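Local coordinates for Mll8374 protein (Mesorhizobium loti, PDB 3B5E), which probably hydrolyses carboxylic esters as a serine carboxylesterase of the alpha/beta-hydrolase fold, at residues D79-E84 / E170-F175; F34-S39 / N123-L128; T161-G166 / P174-L179; K86-E91 / P146-V151. All blocks are in the same frame, centred on the assembly; numbering follows the deposited sequence.

In the fold
Followed from the N terminus, the chain opens interaction 2 first, on strand 32-36, and then interactions 1 and 4, at the turn before strand 82-83 and on the early turns of helix 85-106. Interaction 2 closes on helix 120-131 before either of these is complete, so it crosses both. Interaction 4 closes next, at residues 146-151, and lies wholly within the longer loop that interaction 1 completes at residues 170-175. Interaction 3 is local: strand 160-166 meets helix 176-185, and its second segment shares Pro-174 and Phe-175 with interaction 1. Interactions 2 and 3 both reach the central mixed sheet; 1 ties turn to loop, and 4 ties helix to loop.

Interaction 1 of 4, residues D79-E84 / E170-F175; sequences DPTRFE and ETYGPF
Thr-81 offers one methyl group to two aromatic rings: its CG2 lies 4.0 Å from Phe-175 CE2 and 4.1 Å from Tyr-172 CE1, approaching each ring obliquely. Pro-80 adds a looser touch, its CB 4.3 Å from Tyr-172 OH. The polar link between the segments runs through a water, which accepts from Thr-81 N at 3.1 Å and pairs with Tyr-172 OH at 2.8 Å. In Thr-81, OG1 lies between the backbone N and the carbonyl carbon (chi1 78°) and turns to Pro-80 O, which leaves CG2 anti to the carbonyl carbon and directed at the rings. A glycine here would take away the methyl the two rings share and would probably open a gap between the turn and the loop. One shell out, a type II beta turn from Asp-79 to Arg-82, closed by Arg-82 N to Asp-79 O at 2.8 Å, presents the threonine at its tip. Across from it, Thr-171 CG2 sits 3.5 Å above the centre of one face of the Tyr-172 ring, whose plane meets that of His-199 at about 45°. The backbone N of Tyr-172 bonds to Asp-169 OD1. Asp-169 and His-199 are arranged with Ser-119 in a way consistent with a Ser-His-Asp triad, so this small surface contact probably borders the active-site entrance of an alpha/beta hydrolase.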
loop_
_atom_site.group_PDB
_atom_site.type_symbol
_atom_site.label_atom_id
_atom_site.label_comp_id
_atom_site.label_asym_id
_atom_site.label_seq_id
_atom_site.Cartn_x
_atom_site.Cartn_y
_atom_site.Cartn_z
ATOM N N ASP A 79 2.156 0.895 -20.637
ATOM C CA ASP A 79 1.757 2.241 -21.041
ATOM C C ASP A 79 0.938 2.718 -19.850
ATOM O O ASP A 79 0.482 1.887 -19.069
ATOM C CB ASP A 79 0.870 2.222 -22.309
ATOM C CG ASP A 79 1.660 2.054 -23.589
ATOM O OD1 ASP A 79 2.513 2.931 -23.882
ATOM O OD2 ASP A 79 1.442 1.047 -24.312
ATOM N N PRO A 80 0.741 4.038 -19.688
ATOM C CA PRO A 80 -0.206 4.452 -18.625
ATOM C C PRO A 80 -1.531 3.671 -18.652
ATOM O O PRO A 80 -2.143 3.452 -19.711
ATOM C CB PRO A 80 -0.397 5.961 -18.849
ATOM C CG PRO A 80 0.934 6.383 -19.515
ATOM C CD PRO A 80 1.367 5.191 -20.371
ATOM N N THR A 81 -1.899 3.232 -17.453
ATOM C CA THR A 81 -3.056 2.389 -17.130
ATOM C C THR A 81 -2.894 0.896 -17.457
ATOM O O THR A 81 -3.750 0.107 -17.061
ATOM C CB THR A 81 -4.386 2.909 -17.737
ATOM O OG1 THR A 81 -4.448 2.561 -19.127
ATOM C CG2 THR A 81 -4.540 4.419 -17.548
ATOM N N ARG A 82 -1.804 0.498 -18.117
ATOM C CA ARG A 82 -1.592 -0.898 -18.496
ATOM C C ARG A 82 -0.258 -1.450 -18.024
ATOM O O ARG A 82 0.797 -0.942 -18.378
ATOM C CB ARG A 82 -1.688 -1.077 -20.000
ATOM C CG ARG A 82 -3.109 -0.908 -20.513
ATOM C CD ARG A 82 -3.323 -1.550 -21.865
ATOM N NE ARG A 82 -3.226 -3.020 -21.939
ATOM C CZ ARG A 82 -2.252 -3.707 -22.558
ATOM N NH1 ARG A 82 -1.213 -3.095 -23.126
ATOM N NH2 ARG A 82 -2.306 -5.037 -22.594
ATOM N N PHE A 83 -0.321 -2.552 -17.294
ATOM C CA PHE A 83 0.831 -3.047 -16.568
ATOM C C PHE A 83 1.147 -4.465 -16.966
ATOM O O PHE A 83 0.255 -5.224 -17.382
ATOM C CB PHE A 83 0.593 -2.899 -15.071
ATOM C CG PHE A 83 0.251 -1.500 -14.693
ATOM C CD1 PHE A 83 1.255 -0.561 -14.563
ATOM C CD2 PHE A 83 -1.065 -1.101 -14.567
ATOM C CE1 PHE A 83 0.963 0.745 -14.277
ATOM C CE2 PHE A 83 -1.372 0.211 -14.307
ATOM C CZ PHE A 83 -0.351 1.137 -14.129
ATOM N N GLU A 84 2.422 -4.828 -16.857
ATOM C CA GLU A 84 2.881 -6.161 -17.235
ATOM C C GLU A 84 2.409 -7.155 -16.180
ATOM O O GLU A 84 2.812 -7.082 -15.027
ATOM C CB GLU A 84 4.405 -6.204 -17.391
ATOM C CG GLU A 84 4.900 -5.304 -18.499
ATOM C CD GLU A 84 6.389 -5.404 -18.760
ATOM O OE1 GLU A 84 7.064 -6.194 -18.072
ATOM O OE2 GLU A 84 6.884 -4.679 -19.654
ATOM N N GLU A 170 -7.801 13.818 -12.679
ATOM C CA GLU A 170 -8.446 13.727 -13.984
ATOM C C GLU A 170 -8.149 12.398 -14.702
ATOM O O GLU A 170 -9.044 11.770 -15.279
ATOM C CB GLU A 170 -7.963 14.909 -14.817
ATOM C CG GLU A 170 -8.628 15.118 -16.133
ATOM C CD GLU A 170 -8.054 16.352 -16.877
ATOM O OE1 GLU A 170 -6.817 16.615 -16.769
ATOM O OE2 GLU A 170 -8.830 17.039 -17.578
ATOM N N THR A 171 -6.916 11.940 -14.577
ATOM C CA THR A 171 -6.444 10.767 -15.293
ATOM C C THR A 171 -6.960 9.472 -14.650
ATOM O O THR A 171 -7.407 8.573 -15.348
ATOM C CB THR A 171 -4.888 10.742 -15.355
ATOM O OG1 THR A 171 -4.420 11.939 -15.978
ATOM C CG2 THR A 171 -4.350 9.528 -16.150
ATOM N N TYR A 172 -6.867 9.381 -13.328
ATOM C CA TYR A 172 -7.092 8.117 -12.617
ATOM C C TYR A 172 -8.385 8.013 -11.817
ATOM O O TYR A 172 -8.825 6.883 -11.525
ATOM C CB TYR A 172 -5.900 7.845 -11.705
ATOM C CG TYR A 172 -4.644 7.724 -12.511
ATOM C CD1 TYR A 172 -4.493 6.676 -13.406
ATOM C CD2 TYR A 172 -3.610 8.648 -12.392
ATOM C CE1 TYR A 172 -3.356 6.537 -14.198
ATOM C CE2 TYR A 172 -2.453 8.526 -13.196
ATOM C CZ TYR A 172 -2.337 7.457 -14.081
ATOM O OH TYR A 172 -1.217 7.282 -14.857
ATOM N N GLY A 173 -8.996 9.159 -11.497
ATOM C CA GLY A 173 -10.295 9.197 -10.814
ATOM C C GLY A 173 -11.397 8.280 -11.364
ATOM O O GLY A 173 -12.072 7.612 -10.595
ATOM N N PRO A 174 -11.584 8.226 -12.695
ATOM C CA PRO A 174 -12.609 7.370 -13.303
ATOM C C PRO A 174 -12.560 5.851 -13.066
ATOM O O PRO A 174 -13.570 5.168 -13.299
ATOM C CB PRO A 174 -12.437 7.632 -14.803
ATOM C CG PRO A 174 -11.727 8.878 -14.920
ATOM C CD PRO A 174 -10.835 8.977 -13.732
ATOM N N PHE A 175 -11.419 5.321 -12.614
ATOM C CA PHE A 175 -11.247 3.899 -12.436
ATOM C C PHE A 175 -11.579 3.479 -11.024
ATOM O O PHE A 175 -11.640 2.281 -10.744
ATOM C CB PHE A 175 -9.804 3.463 -12.786
ATOM C CG PHE A 175 -9.333 3.972 -14.115
ATOM C CD1 PHE A 175 -10.000 3.587 -15.276
ATOM C CD2 PHE A 175 -8.273 4.858 -14.197
ATOM C CE1 PHE A 175 -9.603 4.044 -16.514
ATOM C CE2 PHE A 175 -7.842 5.315 -15.445
ATOM C CZ PHE A 175 -8.532 4.910 -16.609
HETATM O O HOH W 1 -0.427 4.577 -15.127
#

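Interaction 2 of 4, residues F34-S39 / N123-L128; sequences FLLHGS and NLVSSL. With EDO (1,2-ethanediol), chain I; SO4 (sulfate ion), chain C.
Beside the probable nucleophile elbow around Ser-119, Leu-36 at the end of strand 32-36 packs on Leu-124 and Val-125 of helix 120-131. Its CD2 presses on Leu-124 CD1 at 3.4 Å, tighter than ordinary van der Waals contact, with the two leucine side chains crossing at about a right angle; CD1 meets Val-125 CG2 at 3.7 Å. Leu-124 reaches the strand because its CG stands anti to the backbone N (chi1 -165°). At the same helix end, Asn-123 ND2 gives a nearly straight bond (171°) to O2 of a bound ethanediol at 3.0 Å, a molecule that also bonds Ser-119 OG, while Asn-123 OD1 receives Met-145 N. Replacing this asparagine by a leucine would remove the amide, and would probably leave Met-145 N without its acceptor and the diol O2 without this N-H. The carbonyl oxygen of Asn-123 is gripped twice, by Ser-127 OG at 2.8 Å and by Ser-127 N at 3.2 Å. Beyond the strand, His-37 ND1 bonds Gly-38 O at 2.7 Å, and Ser-39 OG meets sulfate O2 at 2.7 Å; Arg-73 shares that sulfate. Both small molecules probably come from the crystallisation liquor and may mark a pocket. A buried leucine-valine seam between an inner strand and the helix that follows the probable elbow is consistent with the catalytic core of an alpha/beta hydrolase.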
loop_
_atom_site.group_PDB
_atom_site.type_symbol
_atom_site.label_atom_id
_atom_site.label_comp_id
_atom_site.label_asym_id
_atom_site.label_seq_id
_atom_site.Cartn_x
_atom_site.Cartn_y
_atom_site.Cartn_z
ATOM N N PHE A 34 3.098 -0.852 6.946
ATOM C CA PHE A 34 3.907 -1.059 5.749
ATOM C C PHE A 34 3.558 0.038 4.754
ATOM O O PHE A 34 2.374 0.271 4.486
ATOM C CB PHE A 34 3.621 -2.412 5.098
ATOM C CG PHE A 34 4.213 -3.580 5.817
ATOM C CD1 PHE A 34 3.630 -4.069 6.976
ATOM C CD2 PHE A 34 5.331 -4.212 5.312
ATOM C CE1 PHE A 34 4.175 -5.177 7.639
ATOM C CE2 PHE A 34 5.870 -5.319 5.963
ATOM C CZ PHE A 34 5.285 -5.807 7.117
ATOM N N LEU A 35 4.577 0.745 4.280
ATOM C CA LEU A 35 4.438 1.881 3.380
ATOM C C LEU A 35 4.998 1.522 2.009
ATOM O O LEU A 35 6.138 1.049 1.901
ATOM C CB LEU A 35 5.169 3.102 3.937
ATOM C CG LEU A 35 4.971 3.496 5.392
ATOM C CD1 LEU A 35 5.844 4.751 5.659
ATOM C CD2 LEU A 35 3.537 3.767 5.685
ATOM N N LEU A 36 4.180 1.732 0.959
ATOM C CA LEU A 36 4.576 1.496 -0.433
ATOM C C LEU A 36 4.348 2.746 -1.267
ATOM O O LEU A 36 3.207 3.098 -1.610
ATOM C CB LEU A 36 3.823 0.310 -1.038
ATOM C CG LEU A 36 4.048 -1.088 -0.438
ATOM C CD1 LEU A 36 3.179 -1.300 0.841
ATOM C CD2 LEU A 36 3.844 -2.247 -1.431
ATOM N N HIS A 37 5.459 3.371 -1.604
ATOM C CA HIS A 37 5.543 4.627 -2.333
ATOM C C HIS A 37 4.969 4.606 -3.762
ATOM O O HIS A 37 4.816 3.563 -4.370
ATOM C CB HIS A 37 7.030 5.071 -2.344
ATOM C CG HIS A 37 7.945 4.137 -3.087
ATOM N ND1 HIS A 37 8.005 4.095 -4.466
ATOM C CD2 HIS A 37 8.803 3.179 -2.648
ATOM C CE1 HIS A 37 8.855 3.152 -4.840
ATOM N NE2 HIS A 37 9.365 2.587 -3.756
ATOM N N GLY A 38 4.708 5.803 -4.295
ATOM C CA GLY A 38 4.355 5.970 -5.691
ATOM C C GLY A 38 5.542 5.744 -6.611
ATOM O O GLY A 38 6.703 5.735 -6.181
ATOM N N SER A 39 5.243 5.578 -7.885
ATOM C CA SER A 39 6.288 5.315 -8.887
ATOM C C SER A 39 7.178 6.536 -9.090
ATOM O O SER A 39 6.701 7.681 -9.020
ATOM C CB SER A 39 5.683 4.883 -10.206
ATOM O OG SER A 39 5.185 5.993 -10.918
ATOM N N ASN A 123 -1.472 -0.148 -5.754
ATOM C CA ASN A 123 -1.864 -1.187 -6.691
ATOM C C ASN A 123 -1.085 -2.484 -6.452
ATOM O O ASN A 123 -1.558 -3.563 -6.757
ATOM C CB ASN A 123 -1.773 -0.667 -8.135
ATOM C CG ASN A 123 -2.599 0.612 -8.329
ATOM O OD1 ASN A 123 -3.638 0.780 -7.669
ATOM N ND2 ASN A 123 -2.129 1.518 -9.183
ATOM N N LEU A 124 0.120 -2.369 -5.892
ATOM C CA LEU A 124 0.821 -3.535 -5.325
ATOM C C LEU A 124 0.016 -4.096 -4.160
ATOM O O LEU A 124 -0.229 -5.283 -4.114
ATOM C CB LEU A 124 2.247 -3.149 -4.848
ATOM C CG LEU A 124 3.283 -4.268 -4.554
ATOM C CD1 LEU A 124 2.904 -5.015 -3.253
ATOM C CD2 LEU A 124 3.422 -5.248 -5.771
ATOM N N VAL A 125 -0.402 -3.243 -3.223
ATOM C CA VAL A 125 -1.194 -3.717 -2.066
ATOM C C VAL A 125 -2.495 -4.439 -2.479
ATOM O O VAL A 125 -2.784 -5.518 -1.976
ATOM C CB VAL A 125 -1.515 -2.596 -1.080
ATOM C CG1 VAL A 125 -2.445 -3.116 0.058
ATOM C CG2 VAL A 125 -0.201 -1.970 -0.479
ATOM N N SER A 126 -3.278 -3.855 -3.394
ATOM C CA SER A 126 -4.543 -4.485 -3.799
ATOM C C SER A 126 -4.259 -5.814 -4.503
ATOM O O SER A 126 -4.954 -6.805 -4.295
ATOM C CB SER A 126 -5.362 -3.544 -4.697
ATOM O OG SER A 126 -4.707 -3.319 -5.934
ATOM N N SER A 127 -3.219 -5.851 -5.323
ATOM C CA SER A 127 -2.808 -7.108 -5.975
ATOM C C SER A 127 -2.388 -8.188 -4.974
ATOM O O SER A 127 -2.675 -9.362 -5.167
ATOM C CB SER A 127 -1.648 -6.832 -6.941
ATOM O OG SER A 127 -2.119 -6.022 -7.976
ATOM N N LEU A 128 -1.683 -7.753 -3.926
ATOM C CA LEU A 128 -1.259 -8.632 -2.858
ATOM C C LEU A 128 -2.474 -9.271 -2.203
ATOM O O LEU A 128 -2.487 -10.480 -1.966
ATOM C CB LEU A 128 -0.399 -7.866 -1.850
ATOM C CG LEU A 128 0.153 -8.616 -0.630
ATOM C CD1 LEU A 128 1.120 -9.762 -1.025
ATOM C CD2 LEU A 128 0.786 -7.607 0.330
HETATM C C1 EDO I . -1.680 4.316 -11.179
HETATM O O1 EDO I . -0.474 4.366 -10.437
HETATM C C2 EDO I . -2.788 5.034 -10.420
HETATM O O2 EDO I . -3.415 4.242 -9.387
HETATM S S SO4 C . 2.134 4.320 -12.462
HETATM O O1 SO4 C . 1.979 3.003 -11.899
HETATM O O2 SO4 C . 3.515 4.720 -12.650
HETATM O O3 SO4 C . 1.637 5.289 -11.569
HETATM O O4 SO4 C . 1.507 4.359 -13.776
#

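Interaction 3 of 4, residues T161-G166 / P174-L179; sequences TLIIAG and PFVPAL
Val-176 fits closely against Ile-163 and Ala-165, two residues of strand 160-166 that point to the same side of the sheet. Its CG1 comes to 3.7 Å from Ile-163 CG2, the two side chains sliding past each other in opposite directions, and its CG2 to 3.8 Å from Ala-165 CB. The torsion explains the arrangement: with CG1 anti to the backbone N (chi1 177°), CG1 is nearest Ile-163 and CG2 nearest Ala-165. The small Ala-165 is consistent with the close approach here, the CA atoms of Ala-165 and Val-176 being 6.9 Å apart. One turn on, the fit is looser, a single touch of Leu-179 CD2 on Ile-163 CD1 at 4.0 Å. Val-176 and Leu-179 are thus buried against the strand, while Pro-177 and Ala-178, between them in sequence, face outward; Pro-174, earlier in the segment, is exposed too. Pro-144 touches both Ile-163 and Leu-179. On the other face of the strand Leu-162 and Ile-164 pack on helix 203-214, while Ile-163 also meets Val-190 and Ala-192 of strand 189-195, the parallel neighbour reached by this beta-alpha-beta crossover.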
loop_
_atom_site.group_PDB
_atom_site.type_symbol
_atom_site.label_atom_id
_atom_site.label_comp_id
_atom_site.label_asym_id
_atom_site.label_seq_id
_atom_site.Cartn_x
_atom_site.Cartn_y
_atom_site.Cartn_z
ATOM N N THR A 161 -10.709 -2.236 3.802
ATOM C CA THR A 161 -9.957 -1.465 2.843
ATOM C C THR A 161 -10.504 -0.040 2.808
ATOM O O THR A 161 -11.723 0.164 2.709
ATOM C CB THR A 161 -10.075 -2.080 1.450
ATOM O OG1 THR A 161 -9.910 -3.503 1.546
ATOM C CG2 THR A 161 -9.021 -1.490 0.526
ATOM N N LEU A 162 -9.605 0.936 2.937
ATOM C CA LEU A 162 -9.912 2.324 2.728
ATOM C C LEU A 162 -9.347 2.700 1.340
ATOM O O LEU A 162 -8.221 2.322 1.015
ATOM C CB LEU A 162 -9.271 3.185 3.827
ATOM C CG LEU A 162 -9.280 4.682 3.632
ATOM C CD1 LEU A 162 -10.694 5.319 3.794
ATOM C CD2 LEU A 162 -8.271 5.297 4.602
ATOM N N ILE A 163 -10.143 3.435 0.545
ATOM C CA ILE A 163 -9.734 4.001 -0.743
ATOM C C ILE A 163 -9.947 5.500 -0.675
ATOM O O ILE A 163 -11.026 5.966 -0.208
ATOM C CB ILE A 163 -10.553 3.382 -1.927
ATOM C CG1 ILE A 163 -10.215 1.896 -2.091
ATOM C CG2 ILE A 163 -10.345 4.202 -3.216
ATOM C CD1 ILE A 163 -11.201 1.152 -2.989
ATOM N N ILE A 164 -8.926 6.282 -1.054
ATOM C CA ILE A 164 -9.106 7.719 -1.185
ATOM C C ILE A 164 -8.783 8.164 -2.595
ATOM O O ILE A 164 -7.632 8.060 -3.042
ATOM C CB ILE A 164 -8.251 8.507 -0.221
ATOM C CG1 ILE A 164 -8.380 7.957 1.197
ATOM C CG2 ILE A 164 -8.645 10.031 -0.294
ATOM C CD1 ILE A 164 -7.672 8.811 2.245
ATOM N N ALA A 165 -9.833 8.598 -3.297
ATOM C CA ALA A 165 -9.791 9.099 -4.657
ATOM C C ALA A 165 -9.713 10.598 -4.629
ATOM O O ALA A 165 -10.267 11.274 -3.760
ATOM C CB ALA A 165 -11.046 8.674 -5.436
ATOM N N GLY A 166 -9.086 11.143 -5.663
ATOM C CA GLY A 166 -9.051 12.582 -5.790
ATOM C C GLY A 166 -10.066 13.078 -6.813
ATOM O O GLY A 166 -10.050 12.659 -7.949
ATOM N N PRO A 174 -11.584 8.226 -12.695
ATOM C CA PRO A 174 -12.609 7.370 -13.303
ATOM C C PRO A 174 -12.560 5.851 -13.066
ATOM O O PRO A 174 -13.570 5.168 -13.299
ATOM C CB PRO A 174 -12.437 7.632 -14.803
ATOM C CG PRO A 174 -11.727 8.878 -14.920
ATOM C CD PRO A 174 -10.835 8.977 -13.732
ATOM N N PHE A 175 -11.419 5.321 -12.614
ATOM C CA PHE A 175 -11.247 3.899 -12.436
ATOM C C PHE A 175 -11.579 3.479 -11.024
ATOM O O PHE A 175 -11.640 2.281 -10.744
ATOM C CB PHE A 175 -9.804 3.463 -12.786
ATOM C CG PHE A 175 -9.333 3.972 -14.115
ATOM C CD1 PHE A 175 -10.000 3.587 -15.276
ATOM C CD2 PHE A 175 -8.273 4.858 -14.197
ATOM C CE1 PHE A 175 -9.603 4.044 -16.514
ATOM C CE2 PHE A 175 -7.842 5.315 -15.445
ATOM C CZ PHE A 175 -8.532 4.910 -16.609
ATOM N N VAL A 176 -11.822 4.437 -10.122
ATOM C CA VAL A 176 -12.096 4.084 -8.735
ATOM C C VAL A 176 -13.414 3.289 -8.510
ATOM O O VAL A 176 -13.390 2.298 -7.784
ATOM C CB VAL A 176 -11.914 5.299 -7.772
ATOM C CG1 VAL A 176 -12.283 4.905 -6.329
ATOM C CG2 VAL A 176 -10.486 5.763 -7.870
ATOM N N PRO A 177 -14.558 3.672 -9.142
ATOM C CA PRO A 177 -15.746 2.840 -8.979
ATOM C C PRO A 177 -15.513 1.354 -9.286
ATOM O O PRO A 177 -15.962 0.499 -8.506
ATOM C CB PRO A 177 -16.759 3.505 -9.923
ATOM C CG PRO A 177 -16.386 4.948 -9.842
ATOM C CD PRO A 177 -14.885 4.929 -9.854
ATOM N N ALA A 178 -14.763 1.050 -10.355
ATOM C CA ALA A 178 -14.501 -0.351 -10.723
ATOM C C ALA A 178 -13.753 -1.095 -9.596
ATOM O O ALA A 178 -14.053 -2.254 -9.301
ATOM C CB ALA A 178 -13.731 -0.421 -12.060
ATOM N N LEU A 179 -12.805 -0.408 -8.948
ATOM C CA LEU A 179 -12.044 -1.013 -7.852
ATOM C C LEU A 179 -12.936 -1.268 -6.651
ATOM O O LEU A 179 -12.812 -2.301 -6.001
ATOM C CB LEU A 179 -10.869 -0.118 -7.447
ATOM C CG LEU A 179 -9.848 -0.771 -6.524
ATOM C CD1 LEU A 179 -9.222 -2.090 -7.113
ATOM C CD2 LEU A 179 -8.810 0.300 -6.129
#

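Interaction 4 of 4, residues K86-E91 / P146-V151; sequences KSILAE and PVLDHV. With EDO (1,2-ethanediol), chain N.
Ile-88 and Leu-89, one turn into helix 85-106, lean on Val-147 and Leu-148 of the loop that follows strand 138-142. Read in sequence, the helix segment begins with Lys-86, whose backbone N bonds O1 of a bound ethanediol at 2.8 Å; Ser-87 OG is bonded to Glu-76 N. Ile-88 is the main contact residue and uses both branches. Its extended CG1 arm (chi2 172°) carries CD1 to 3.8 Å from Val-147 CG2 and 3.4 Å from Val-147 O, whereas CG2 rests 3.8 Å from Leu-148 CD2. Leu-89 comes next, more exposed, and its CD1 meets that same Leu-148 CD2 at 3.9 Å, so one leucine methyl serves two successive helix residues. Farther along, Glu-91 makes a salt bridge with Arg-65. The loop is secured from the helix start as well, since the Gln-85 side chain bonds both Val-147 O and Asp-149 N. Phe-83 adds to the apolar patch, and Ser-127 of helix 120-131 borders it, touching both Ile-88 and Val-147. Here a long helix flanking the sheet of an alpha/beta hydrolase is joined by apolar side chains to the connection leaving strand 138-142.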
loop_
_atom_site.group_PDB
_atom_site.type_symbol
_atom_site.label_atom_id
_atom_site.label_comp_id
_atom_site.label_asym_id
_atom_site.label_seq_id
_atom_site.Cartn_x
_atom_site.Cartn_y
_atom_site.Cartn_z
ATOM N N LYS A 86 2.807 -10.432 -15.780
ATOM C CA LYS A 86 3.872 -11.292 -15.253
ATOM C C LYS A 86 4.711 -10.577 -14.162
ATOM O O LYS A 86 5.117 -11.183 -13.167
ATOM C CB LYS A 86 4.739 -11.797 -16.425
ATOM C CG LYS A 86 5.797 -12.788 -16.064
ATOM N N SER A 87 4.930 -9.279 -14.350
ATOM C CA SER A 87 5.598 -8.441 -13.377
ATOM C C SER A 87 4.807 -8.242 -12.083
ATOM O O SER A 87 5.361 -8.359 -10.988
ATOM C CB SER A 87 5.963 -7.113 -14.005
ATOM O OG SER A 87 6.755 -6.355 -13.114
ATOM N N ILE A 88 3.509 -7.983 -12.202
ATOM C CA ILE A 88 2.657 -7.854 -11.018
ATOM C C ILE A 88 2.713 -9.157 -10.225
ATOM O O ILE A 88 2.881 -9.157 -9.023
ATOM C CB ILE A 88 1.173 -7.525 -11.366
ATOM C CG1 ILE A 88 1.057 -6.165 -12.086
ATOM C CG2 ILE A 88 0.274 -7.510 -10.080
ATOM C CD1 ILE A 88 -0.328 -5.817 -12.662
ATOM N N LEU A 89 2.581 -10.267 -10.919
ATOM C CA LEU A 89 2.568 -11.564 -10.244
ATOM C C LEU A 89 3.899 -11.840 -9.502
ATOM O O LEU A 89 3.879 -12.270 -8.340
ATOM C CB LEU A 89 2.227 -12.671 -11.226
ATOM C CG LEU A 89 0.741 -13.039 -11.425
ATOM C CD1 LEU A 89 -0.187 -11.835 -11.559
ATOM C CD2 LEU A 89 0.609 -13.923 -12.637
ATOM N N ALA A 90 5.029 -11.556 -10.158
ATOM C CA ALA A 90 6.342 -11.865 -9.619
ATOM C C ALA A 90 6.643 -10.992 -8.414
ATOM O O ALA A 90 7.127 -11.483 -7.393
ATOM C CB ALA A 90 7.433 -11.717 -10.691
ATOM N N GLU A 91 6.378 -9.702 -8.548
ATOM C CA GLU A 91 6.704 -8.724 -7.507
ATOM C C GLU A 91 5.779 -8.851 -6.313
ATOM O O GLU A 91 6.212 -8.710 -5.168
ATOM C CB GLU A 91 6.714 -7.311 -8.098
ATOM C CG GLU A 91 7.788 -7.098 -9.180
ATOM C CD GLU A 91 9.201 -7.356 -8.666
ATOM O OE1 GLU A 91 9.582 -6.817 -7.604
ATOM O OE2 GLU A 91 9.927 -8.124 -9.327
ATOM N N PRO A 146 -7.700 -0.480 -10.667
ATOM C CA PRO A 146 -7.494 -1.886 -10.998
ATOM C C PRO A 146 -6.331 -2.045 -11.973
ATOM O O PRO A 146 -6.169 -1.232 -12.886
ATOM C CB PRO A 146 -8.828 -2.310 -11.668
ATOM C CG PRO A 146 -9.827 -1.216 -11.292
ATOM C CD PRO A 146 -8.981 0.026 -11.198
ATOM N N VAL A 147 -5.517 -3.066 -11.728
ATOM C CA VAL A 147 -4.304 -3.347 -12.524
ATOM C C VAL A 147 -4.188 -4.792 -13.018
ATOM O O VAL A 147 -3.395 -5.068 -13.915
ATOM C CB VAL A 147 -3.001 -2.975 -11.759
ATOM C CG1 VAL A 147 -3.000 -1.484 -11.396
ATOM C CG2 VAL A 147 -2.784 -3.824 -10.467
ATOM N N LEU A 148 -4.952 -5.711 -12.422
ATOM C CA LEU A 148 -4.885 -7.121 -12.741
ATOM C C LEU A 148 -5.901 -7.419 -13.808
ATOM O O LEU A 148 -7.048 -7.059 -13.674
ATOM C CB LEU A 148 -5.206 -8.004 -11.536
ATOM C CG LEU A 148 -4.093 -8.410 -10.592
ATOM C CD1 LEU A 148 -4.699 -9.350 -9.518
ATOM C CD2 LEU A 148 -2.960 -9.073 -11.393
ATOM N N ASP A 149 -5.489 -8.088 -14.864
ATOM C CA ASP A 149 -6.425 -8.467 -15.909
ATOM C C ASP A 149 -7.291 -9.659 -15.511
ATOM O O ASP A 149 -8.461 -9.706 -15.867
ATOM C CB ASP A 149 -5.691 -8.837 -17.202
ATOM C CG ASP A 149 -5.027 -7.637 -17.881
ATOM O OD1 ASP A 149 -5.328 -6.469 -17.505
ATOM O OD2 ASP A 149 -4.184 -7.905 -18.787
ATOM N N HIS A 150 -6.709 -10.636 -14.836
ATOM C CA HIS A 150 -7.456 -11.792 -14.379
ATOM C C HIS A 150 -7.292 -11.863 -12.859
ATOM O O HIS A 150 -6.174 -11.806 -12.326
ATOM C CB HIS A 150 -7.003 -13.069 -15.098
ATOM C CG HIS A 150 -7.065 -12.963 -16.597
ATOM N ND1 HIS A 150 -8.219 -12.615 -17.274
ATOM C CD2 HIS A 150 -6.110 -13.125 -17.546
ATOM C CE1 HIS A 150 -7.974 -12.581 -18.573
ATOM N NE2 HIS A 150 -6.702 -12.886 -18.765
ATOM N N VAL A 151 -8.428 -11.893 -12.167
ATOM C CA VAL A 151 -8.457 -11.882 -10.716
ATOM C C VAL A 151 -8.893 -13.260 -10.285
ATOM O O VAL A 151 -9.888 -13.762 -10.784
ATOM C CB VAL A 151 -9.444 -10.808 -10.197
ATOM C CG1 VAL A 151 -9.352 -10.690 -8.712
ATOM C CG2 VAL A 151 -9.162 -9.452 -10.871
HETATM C C1 EDO N . 2.564 -9.900 -19.879
HETATM O O1 EDO N . 2.808 -10.473 -18.605
HETATM C C2 EDO N . 1.113 -9.459 -19.926
HETATM O O2 EDO N . 1.070 -8.104 -19.508
#